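Local structure of 6-carboxyhexanoate--CoA ligase (5TVA) at residues Val81-Gln86 with Gly190-Lys195; Lys95-Ile100 with Ala177-Ser182. The protein is a CoA ligase of the BioW family, modelled here with adenosine monophosphate and coenzyme A. One frame throughout, in Å; residues are numbered along the deposited sequence.

Interaction 1 (Val81-Gln86 with Gly190-Lys195)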
ATOM      1  N   VAL A  81       9.301   9.943 -10.858  1.00 52.12           N
ATOM      2  CA  VAL A  81       8.787   9.968 -12.226  1.00 52.69           C
ATOM      3  C   VAL A  81       9.669   9.135 -13.155  1.00 52.67           C
ATOM      4  O   VAL A  81       9.171   8.401 -14.020  1.00 56.21           O
ATOM      5  CB  VAL A  81       8.659  11.422 -12.711  1.00 50.21           C
ATOM      6  CG1 VAL A  81       8.152  11.462 -14.146  1.00 54.92           C
ATOM      7  CG2 VAL A  81       7.726  12.193 -11.807  1.00 48.33           C
ATOM      8  N   LYS A  82      10.985   9.219 -12.984  1.00 53.38           N
ATOM      9  CA  LYS A  82      11.886   8.514 -13.892  1.00 54.42           C
ATOM     10  C   LYS A  82      11.718   7.008 -13.775  1.00 54.42           C
ATOM     11  O   LYS A  82      11.593   6.309 -14.788  1.00 55.27           O
ATOM     12  CB  LYS A  82      13.338   8.912 -13.624  1.00 54.76           C
ATOM     13  CG  LYS A  82      14.331   8.187 -14.509  1.00 55.61           C
ATOM     14  CD  LYS A  82      15.646   8.959 -14.597  1.00 65.72           C
ATOM     15  CE  LYS A  82      16.685   8.429 -13.623  1.00 62.07           C
ATOM     16  NZ  LYS A  82      17.343   7.178 -14.106  1.00 68.24           N
ATOM     17  N   LYS A  83      11.725   6.488 -12.542  1.00 50.93           N
ATOM     18  CA  LYS A  83      11.586   5.045 -12.351  1.00 49.56           C
ATOM     19  C   LYS A  83      10.253   4.543 -12.899  1.00 49.48           C
ATOM     20  O   LYS A  83      10.183   3.451 -13.478  1.00 44.71           O
ATOM     21  CB  LYS A  83      11.738   4.696 -10.865  1.00 50.40           C
ATOM     22  CG  LYS A  83      13.123   5.086 -10.258  1.00 46.82           C
ATOM     23  CD  LYS A  83      14.228   4.341 -10.970  1.00 39.45           C
ATOM     24  CE  LYS A  83      14.033   2.848 -10.840  1.00 47.80           C
ATOM     25  NZ  LYS A  83      15.124   2.052 -11.493  1.00 46.01           N
ATOM     26  N   LEU A  84       9.188   5.342 -12.743  1.00 48.38           N
ATOM     27  CA  LEU A  84       7.879   4.978 -13.285  1.00 47.89           C
ATOM     28  C   LEU A  84       7.919   4.804 -14.801  1.00 52.64           C
ATOM     29  O   LEU A  84       7.297   3.879 -15.345  1.00 52.14           O
ATOM     30  CB  LEU A  84       6.833   6.031 -12.894  1.00 45.34           C
ATOM     31  CG  LEU A  84       6.387   5.993 -11.426  1.00 49.52           C
ATOM     32  CD1 LEU A  84       5.600   7.242 -10.973  1.00 39.71           C
ATOM     33  CD2 LEU A  84       5.585   4.711 -11.164  1.00 44.94           C
ATOM     34  N   THR A  85       8.632   5.684 -15.513  1.00 52.14           N
ATOM     35  CA  THR A  85       8.656   5.529 -16.967  1.00 51.29           C
ATOM     36  C   THR A  85       9.455   4.301 -17.381  1.00 51.19           C
ATOM     37  O   THR A  85       9.367   3.865 -18.534  1.00 52.00           O
ATOM     38  CB  THR A  85       9.213   6.769 -17.677  1.00 50.48           C
ATOM     39  OG1 THR A  85      10.639   6.803 -17.536  1.00 56.34           O
ATOM     40  CG2 THR A  85       8.591   8.051 -17.157  1.00 52.04           C
ATOM     41  N   GLN A  86      10.231   3.722 -16.470  1.00 49.29           N
ATOM     42  CA  GLN A  86      10.848   2.445 -16.790  1.00 48.97           C
ATOM     43  C   GLN A  86       9.867   1.285 -16.711  1.00 53.97           C
ATOM     44  O   GLN A  86      10.276   0.141 -16.935  1.00 55.30           O
ATOM     45  CB  GLN A  86      12.026   2.161 -15.863  1.00 53.10           C
ATOM     46  CG  GLN A  86      13.105   3.220 -15.835  1.00 52.46           C
ATOM     47  CD  GLN A  86      14.235   2.827 -14.909  1.00 54.08           C
ATOM     48  OE1 GLN A  86      14.460   1.639 -14.659  1.00 54.10           O
ATOM     49  NE2 GLN A  86      14.934   3.822 -14.368  1.00 54.03           N
ATOM     50  N   GLY A 190       9.050   7.134   0.847  1.00 53.43           N
ATOM     51  CA  GLY A 190       7.931   6.642   0.070  1.00 49.75           C
ATOM     52  C   GLY A 190       8.431   5.528  -0.820  1.00 50.08           C
ATOM     53  O   GLY A 190       9.526   5.014  -0.567  1.00 49.27           O
ATOM     54  N   TYR A 191       7.681   5.128  -1.848  1.00 40.90           N
ATOM     55  CA  TYR A 191       8.252   4.154  -2.761  1.00 41.16           C
ATOM     56  C   TYR A 191       7.582   4.237  -4.125  1.00 45.62           C
ATOM     57  O   TYR A 191       6.615   4.970  -4.350  1.00 43.85           O
ATOM     58  CB  TYR A 191       8.166   2.732  -2.206  1.00 40.70           C
ATOM     59  CG  TYR A 191       6.770   2.172  -2.029  1.00 43.09           C
ATOM     60  CD1 TYR A 191       6.029   1.707  -3.124  1.00 45.46           C
ATOM     61  CD2 TYR A 191       6.203   2.073  -0.768  1.00 41.43           C
ATOM     62  CE1 TYR A 191       4.753   1.173  -2.950  1.00 43.90           C
ATOM     63  CE2 TYR A 191       4.946   1.539  -0.577  1.00 44.90           C
ATOM     64  CZ  TYR A 191       4.215   1.087  -1.674  1.00 47.86           C
ATOM     65  OH  TYR A 191       2.963   0.554  -1.466  1.00 39.35           O
ATOM     66  N   VAL A 192       8.118   3.444  -5.032  1.00 44.23           N
ATOM     67  CA  VAL A 192       7.572   3.282  -6.361  1.00 44.31           C
ATOM     68  C   VAL A 192       7.827   1.826  -6.692  1.00 47.04           C
ATOM     69  O   VAL A 192       8.870   1.286  -6.313  1.00 42.07           O
ATOM     70  CB  VAL A 192       8.248   4.270  -7.334  1.00 48.59           C
ATOM     71  CG1 VAL A 192       9.490   3.671  -8.028  1.00 45.98           C
ATOM     72  CG2 VAL A 192       7.264   4.916  -8.224  1.00 45.36           C
ATOM     73  N   SER A 193       6.852   1.143  -7.294  1.00 42.14           N
ATOM     74  CA  SER A 193       7.069  -0.280  -7.507  1.00 41.90           C
ATOM     75  C   SER A 193       6.474  -0.723  -8.830  1.00 41.49           C
ATOM     76  O   SER A 193       5.610  -0.057  -9.409  1.00 41.80           O
ATOM     77  CB  SER A 193       6.492  -1.128  -6.370  1.00 38.44           C
ATOM     78  OG  SER A 193       5.084  -1.114  -6.401  1.00 43.01           O
ATOM     79  N   GLY A 194       6.956  -1.875  -9.285  1.00 37.29           N
ATOM     80  CA  GLY A 194       6.518  -2.466 -10.539  1.00 42.01           C
ATOM     81  C   GLY A 194       7.270  -3.761 -10.718  1.00 47.35           C
ATOM     82  O   GLY A 194       8.219  -4.059  -9.981  1.00 45.36           O
ATOM     83  N   LYS A 195       6.823  -4.550 -11.699  1.00 43.96           N
ATOM     84  CA  LYS A 195       7.434  -5.867 -11.856  1.00 47.20           C
ATOM     85  C   LYS A 195       8.856  -5.765 -12.398  1.00 49.38           C
ATOM     86  O   LYS A 195       9.694  -6.625 -12.093  1.00 52.41           O
ATOM     87  CB  LYS A 195       6.566  -6.765 -12.748  1.00 49.70           C
ATOM     88  CG  LYS A 195       5.422  -7.422 -12.005  1.00 50.17           C
ATOM     89  CD  LYS A 195       4.615  -8.375 -12.868  1.00 51.53           C
ATOM     90  CE  LYS A 195       3.413  -8.886 -12.087  1.00 53.28           C
ATOM     91  NZ  LYS A 195       2.610  -9.909 -12.823  1.00 58.79           N
TER
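Residues 81-85 of helix 73-85 pack on strand 190-194, with Leu84 and Val192 nearest in backbone, their CA atoms 7.1 Å apart. This is helix-on-sheet packing. The strand lies inside a mixed sheet, between strands 198-203 and 177-181, and the helix rests on one face of it. No hydrogen bond joins the two segments; the contact is apolar.

Val192 is the residue of the strand that reaches the helix, and its two methyls divide the work. Val192 CG2 lies 3.4 Å from Leu84 CD2. It is 3.5 Å from Leu84 CG. Both are tighter than usual for carbon pairs. The other leucine methyl, Leu84 CD1, is more distant from Val192 CG2, at 4.0 Å. The first bond of the Leu84 side chain points neither at the strand nor away from it, but its branched end comes nearer. Leu84 also touches Ala177 and, on helix 91-102, Ala94.

The second methyl of Val192, CG1, meets the root of Lys83, 3.8 Å from its CB. Beyond that root the lysine chain bends at chi2 (-61°) and again at chi3 (-59°). This carries its amine away from the strand and over to Gln86. There Lys83 NZ bonds Gln86 OE1 at 3.3 Å, from above the carbonyl plane, with a C=O...N angle of 96°.

Interaction 2 (Lys95-Ile100 with Ala177-Ser182)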
ATOM      1  N   LYS A  95       3.837  12.129 -14.032  1.00 60.44           N
ATOM      2  CA  LYS A  95       3.930  13.444 -13.396  1.00 59.68           C
ATOM      3  C   LYS A  95       2.600  13.874 -12.794  1.00 56.00           C
ATOM      4  O   LYS A  95       2.573  14.501 -11.726  1.00 55.41           O
ATOM      5  CB  LYS A  95       4.436  14.489 -14.397  1.00 60.94           C
ATOM      6  CG  LYS A  95       5.950  14.424 -14.644  1.00 61.55           C
ATOM      7  CD  LYS A  95       6.345  15.043 -15.979  1.00 61.58           C
ATOM      8  CE  LYS A  95       6.206  16.553 -15.975  1.00 66.05           C
ATOM      9  NZ  LYS A  95       7.155  17.207 -15.034  1.00 71.42           N
ATOM     10  N   LYS A  96       1.482  13.540 -13.453  1.00 59.32           N
ATOM     11  CA  LYS A  96       0.179  13.939 -12.926  1.00 57.40           C
ATOM     12  C   LYS A  96      -0.150  13.181 -11.647  1.00 54.69           C
ATOM     13  O   LYS A  96      -0.743  13.747 -10.718  1.00 52.15           O
ATOM     14  CB  LYS A  96      -0.917  13.735 -13.975  1.00 60.78           C
ATOM     15  CG  LYS A  96      -2.322  14.044 -13.443  1.00 58.10           C
ATOM     16  CD  LYS A  96      -3.176  14.806 -14.450  1.00 62.91           C
ATOM     17  CE  LYS A  96      -3.000  16.323 -14.295  1.00 69.73           C
ATOM     18  NZ  LYS A  96      -3.928  16.923 -13.283  1.00 69.84           N
ATOM     19  N   ALA A  97       0.228  11.903 -11.580  1.00 51.32           N
ATOM     20  CA  ALA A  97       0.183  11.174 -10.316  1.00 54.80           C
ATOM     21  C   ALA A  97       0.884  11.948  -9.200  1.00 54.08           C
ATOM     22  O   ALA A  97       0.271  12.265  -8.174  1.00 54.31           O
ATOM     23  CB  ALA A  97       0.814   9.794 -10.484  1.00 52.35           C
ATOM     24  N   VAL A  98       2.179  12.254  -9.386  1.00 56.04           N
ATOM     25  CA  VAL A  98       2.935  13.008  -8.370  1.00 55.23           C
ATOM     26  C   VAL A  98       2.223  14.314  -8.036  1.00 56.05           C
ATOM     27  O   VAL A  98       2.081  14.686  -6.863  1.00 53.88           O
ATOM     28  CB  VAL A  98       4.379  13.272  -8.850  1.00 55.20           C
ATOM     29  CG1 VAL A  98       5.058  14.283  -7.947  1.00 55.77           C
ATOM     30  CG2 VAL A  98       5.198  11.982  -8.890  1.00 49.18           C
ATOM     31  N   GLU A  99       1.750  15.018  -9.069  1.00 54.14           N
ATOM     32  CA  GLU A  99       1.036  16.273  -8.869  1.00 56.64           C
ATOM     33  C   GLU A  99      -0.196  16.082  -7.989  1.00 62.66           C
ATOM     34  O   GLU A  99      -0.487  16.923  -7.130  1.00 62.99           O
ATOM     35  CB  GLU A  99       0.651  16.859 -10.231  1.00 63.49           C
ATOM     36  CG  GLU A  99      -0.067  18.205 -10.170  1.00 71.29           C
ATOM     37  CD  GLU A  99      -0.597  18.680 -11.531  1.00 78.40           C
ATOM     38  OE1 GLU A  99      -0.459  17.943 -12.540  1.00 73.96           O
ATOM     39  OE2 GLU A  99      -1.162  19.799 -11.581  1.00 75.43           O
ATOM     40  N   ILE A 100      -0.931  14.980  -8.184  1.00 61.05           N
ATOM     41  CA  ILE A 100      -2.186  14.790  -7.457  1.00 59.78           C
ATOM     42  C   ILE A 100      -1.921  14.549  -5.976  1.00 59.20           C
ATOM     43  O   ILE A 100      -2.635  15.069  -5.111  1.00 60.42           O
ATOM     44  CB  ILE A 100      -3.008  13.642  -8.080  1.00 58.06           C
ATOM     45  CG1 ILE A 100      -3.535  14.034  -9.462  1.00 60.11           C
ATOM     46  CG2 ILE A 100      -4.181  13.280  -7.184  1.00 56.89           C
ATOM     47  CD1 ILE A 100      -4.358  12.949 -10.159  1.00 54.81           C
ATOM     48  N   ALA A 177       2.050  -0.402 -11.924  1.00 38.82           N
ATOM     49  CA  ALA A 177       3.046   0.296 -11.116  1.00 41.84           C
ATOM     50  C   ALA A 177       2.324   1.073 -10.029  1.00 40.64           C
ATOM     51  O   ALA A 177       1.141   1.396 -10.161  1.00 42.63           O
ATOM     52  CB  ALA A 177       3.903   1.255 -11.961  1.00 37.38           C
ATOM     53  N   GLU A 178       3.054   1.396  -8.958  1.00 40.79           N
ATOM     54  CA  GLU A 178       2.474   2.097  -7.823  1.00 37.66           C
ATOM     55  C   GLU A 178       3.380   3.241  -7.381  1.00 44.92           C
ATOM     56  O   GLU A 178       4.610   3.103  -7.378  1.00 47.35           O
ATOM     57  CB  GLU A 178       2.247   1.129  -6.661  1.00 35.53           C
ATOM     58  CG  GLU A 178       1.654   1.804  -5.406  1.00 39.59           C
ATOM     59  CD  GLU A 178       1.434   0.835  -4.259  1.00 37.89           C
ATOM     60  OE1 GLU A 178       1.471  -0.382  -4.496  1.00 36.78           O
ATOM     61  OE2 GLU A 178       1.204   1.285  -3.122  1.00 39.48           O
ATOM     62  N   LEU A 179       2.770   4.364  -6.993  1.00 42.21           N
ATOM     63  CA  LEU A 179       3.460   5.452  -6.307  1.00 44.93           C
ATOM     64  C   LEU A 179       2.852   5.657  -4.921  1.00 43.28           C
ATOM     65  O   LEU A 179       1.629   5.705  -4.774  1.00 41.40           O
ATOM     66  CB  LEU A 179       3.390   6.765  -7.113  1.00 41.49           C
ATOM     67  CG  LEU A 179       3.853   8.074  -6.450  1.00 42.96           C
ATOM     68  CD1 LEU A 179       5.361   8.121  -6.264  1.00 41.54           C
ATOM     69  CD2 LEU A 179       3.404   9.292  -7.247  1.00 47.25           C
ATOM     70  N   CYS A 180       3.704   5.782  -3.900  1.00 41.57           N
ATOM     71  CA  CYS A 180       3.222   5.891  -2.525  1.00 44.83           C
ATOM     72  C   CYS A 180       4.189   6.713  -1.681  1.00 48.51           C
ATOM     73  O   CYS A 180       5.399   6.452  -1.688  1.00 45.40           O
ATOM     74  CB  CYS A 180       3.058   4.502  -1.888  1.00 43.70           C
ATOM     75  SG  CYS A 180       2.520   4.453  -0.127  1.00 44.67           S
ATOM     76  N   TRP A 181       3.650   7.684  -0.951  1.00 45.02           N
ATOM     77  CA  TRP A 181       4.311   8.163   0.255  1.00 57.15           C
ATOM     78  C   TRP A 181       3.270   8.387   1.346  1.00 58.27           C
ATOM     79  O   TRP A 181       2.065   8.514   1.081  1.00 51.58           O
ATOM     80  CB  TRP A 181       5.169   9.420   0.005  1.00 47.76           C
ATOM     81  CG  TRP A 181       4.472  10.666  -0.425  1.00 49.15           C
ATOM     82  CD1 TRP A 181       3.783  11.533   0.367  1.00 57.36           C
ATOM     83  CD2 TRP A 181       4.456  11.231  -1.747  1.00 50.87           C
ATOM     84  NE1 TRP A 181       3.311  12.591  -0.383  1.00 55.15           N
ATOM     85  CE2 TRP A 181       3.715  12.431  -1.681  1.00 52.20           C
ATOM     86  CE3 TRP A 181       4.979  10.829  -2.981  1.00 52.38           C
ATOM     87  CZ2 TRP A 181       3.480  13.230  -2.801  1.00 60.66           C
ATOM     88  CZ3 TRP A 181       4.750  11.627  -4.095  1.00 53.70           C
ATOM     89  CH2 TRP A 181       4.003  12.813  -3.996  1.00 60.48           C
ATOM     90  N   SER A 182       3.767   8.432   2.583  1.00 63.47           N
ATOM     91  CA  SER A 182       2.931   8.354   3.774  1.00 63.63           C
ATOM     92  C   SER A 182       2.165   9.653   4.018  1.00 63.46           C
ATOM     93  O   SER A 182       2.556  10.735   3.578  1.00 60.09           O
ATOM     94  CB  SER A 182       3.791   8.012   4.996  1.00 68.49           C
ATOM     95  OG  SER A 182       3.009   7.514   6.073  1.00 71.99           O
TER
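Leu179 points one methyl, CD2, at helix 91-102, and both Ala97 and Val98 receive it. The closer partner is Val98, whose CG2 lies 3.6 Å from Leu179 CD2. The two side chains meet at about a right angle. The same leucine methyl is 4.2 Å from Ala97 CB, so it also touches the small residue one step earlier in the helix. Leu179 has CG anti to its backbone N (chi1 170°), which helps carry CD2 out toward the helix.

Trp181 points to the same side of the strand, two residues on. Its ring is turned edge-on to Val98. The far corner of the ring, CH2, lies 3.9 Å from Val98 O, and this oxygen sits near the ring plane. Val98 CG1 is a looser neighbour, 4.3 Å from Trp181 CH2. Val98 O itself is hydrogen-bonded to Ser102 OG.

Ser182 follows Trp181 and belongs to the adenosine monophosphate pocket; its OG makes a weak hydrogen bond to that ligand. The helix segment 95-100 runs at 26° to strand 177-181, in roughly the same direction. Ala97 also touches Val216 and Phe218 of strand 214-219, while Val98 and Trp181 both touch Arg77 of helix 73-85.

In the fold
Both interactions are buried apolar packing of a helix on the same mixed sheet. Helices 73-85 and 91-102 are successive in the chain, and so are strands 177-181 and 190-194, which are neighbours in the sheet. The helices also touch each other, for instance Val81 on Lys95. The strands are joined by backbone bonds, and Tyr191 OH probably bonds Glu178 OE2 at 2.5 Å. Each includes one partly exposed residue, Lys83 in interaction 1 and Val98 in interaction 2. Interaction 1 is purely aliphatic, and the Val192 side chain is about 13 Å from the bound adenosine monophosphate. Interaction 2 adds an aromatic ring and comes closer, with the Trp181 side chain about 8 Å from that ligand.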